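Local coordinates for CBS domain protein (Sulfolobus tokodaii, PDB 2EF7), which is of unknown function but, as a protein built from a pair of CBS domains, probably binds adenosine-containing ligands in a regulatory role, at residues V103-D106 with K107-K111. Residues are numbered along the deposited sequence; the frame is centred on the assembly and turned at random.
Sequences VVDD and KGNLK
The carboxylate of D105 reaches over the turn that it opens and grips two backbone amides with one oxygen: OD2 of D105 accepts from N of K107, as in an Asx turn, and from N of N109, each at 2.9 Å. The two donors arrive from opposite faces of the carboxylate plane, both well out of it, so the group is held between them. Chi1 of 58° makes this possible, because it sets CG between the backbone N and C of D105 and folds the acid back over its own turn. The other oxygen, OD1, lies 3.2 Å from CE of K111, whose chain passes obliquely across the aspartate; the ammonium NZ stays 4.1 Å from OD1, beyond a salt bridge. Without the carboxylate, as with an alanine here, the amides of K107 and N109 would probably lose their shared acceptor and the turn would be freer to change shape.

Backbone bonds define the frame around this carboxylate. N of G108 donates to O of D105 (2.9 Å), closing a type I turn from D105 to G108, and G108, with a positive phi, takes a conformation that would jam a side chain against the preceding carbonyl. At the tip, NZ of K107 forms a salt bridge with OD2 of D106, their side chains running alongside each other. On the strand side of the turn, N of D105 donates to O of N109, and N of K111 to O of V103 at 2.8 Å; between them V104 and L110 form a non-hydrogen-bonded pair.

Beyond the turn, V104 and L110 both pack on P46 of strand 45-51, and N109 touches N44. These features identify a beta hairpin joining antiparallel strands 100-104 and 110-115, part of the sheet of the second CBS domain.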
# COMPACT_ATOMS: atom_id res chain seq x y z
N VAL A 103 14.58 17.14 -1.42
CA VAL A 103 14.42 18.00 -0.25
C VAL A 103 15.75 18.72 -0.03
O VAL A 103 16.81 18.10 -0.09
CB VAL A 103 14.07 17.18 1.02
CG1 VAL A 103 13.83 18.12 2.21
CG2 VAL A 103 12.83 16.32 0.77
N VAL A 104 15.69 20.03 0.20
CA VAL A 104 16.90 20.81 0.43
C VAL A 104 16.86 21.52 1.79
O VAL A 104 15.81 21.61 2.42
CB VAL A 104 17.09 21.90 -0.65
CG1 VAL A 104 17.32 21.25 -2.01
CG2 VAL A 104 15.88 22.83 -0.68
N ASP A 105 18.01 22.01 2.24
CA ASP A 105 18.04 22.73 3.50
C ASP A 105 17.82 24.20 3.15
O ASP A 105 17.60 24.53 1.99
CB ASP A 105 19.37 22.51 4.24
CG ASP A 105 20.58 22.92 3.43
OD1 ASP A 105 21.69 22.49 3.80
OD2 ASP A 105 20.45 23.67 2.44
N ASP A 106 17.87 25.07 4.15
CA ASP A 106 17.66 26.50 3.95
C ASP A 106 18.62 27.15 2.95
O ASP A 106 18.33 28.20 2.38
CB ASP A 106 17.76 27.23 5.30
CG ASP A 106 19.09 26.97 6.02
OD1 ASP A 106 19.38 25.81 6.37
OD2 ASP A 106 19.85 27.94 6.23
N LYS A 107 19.77 26.52 2.72
CA LYS A 107 20.73 27.06 1.77
C LYS A 107 20.56 26.48 0.36
O LYS A 107 21.29 26.83 -0.57
CB LYS A 107 22.15 26.83 2.28
CG LYS A 107 22.52 27.66 3.52
CD LYS A 107 22.52 29.15 3.20
CE LYS A 107 22.91 30.00 4.41
NZ LYS A 107 21.86 30.06 5.46
N GLY A 108 19.59 25.57 0.22
CA GLY A 108 19.32 24.97 -1.08
C GLY A 108 20.02 23.66 -1.39
O GLY A 108 19.83 23.10 -2.47
N ASN A 109 20.82 23.16 -0.44
CA ASN A 109 21.56 21.92 -0.61
C ASN A 109 20.73 20.67 -0.40
O ASN A 109 19.90 20.61 0.51
CB ASN A 109 22.76 21.90 0.33
CG ASN A 109 23.74 23.03 0.05
OD1 ASN A 109 24.20 23.21 -1.08
ND2 ASN A 109 24.06 23.79 1.08
N LEU A 110 20.98 19.66 -1.23
CA LEU A 110 20.27 18.39 -1.18
C LEU A 110 20.43 17.69 0.18
O LEU A 110 21.54 17.56 0.69
CB LEU A 110 20.77 17.47 -2.30
CG LEU A 110 20.12 16.11 -2.49
CD1 LEU A 110 18.62 16.26 -2.80
CD2 LEU A 110 20.83 15.40 -3.64
N LYS A 111 19.30 17.26 0.76
CA LYS A 111 19.30 16.58 2.06
C LYS A 111 18.58 15.24 2.00
O LYS A 111 18.84 14.35 2.81
CB LYS A 111 18.65 17.45 3.13
CG LYS A 111 19.48 18.66 3.57
CD LYS A 111 20.69 18.22 4.37
CE LYS A 111 21.68 19.35 4.56
NZ LYS A 111 22.87 18.91 5.33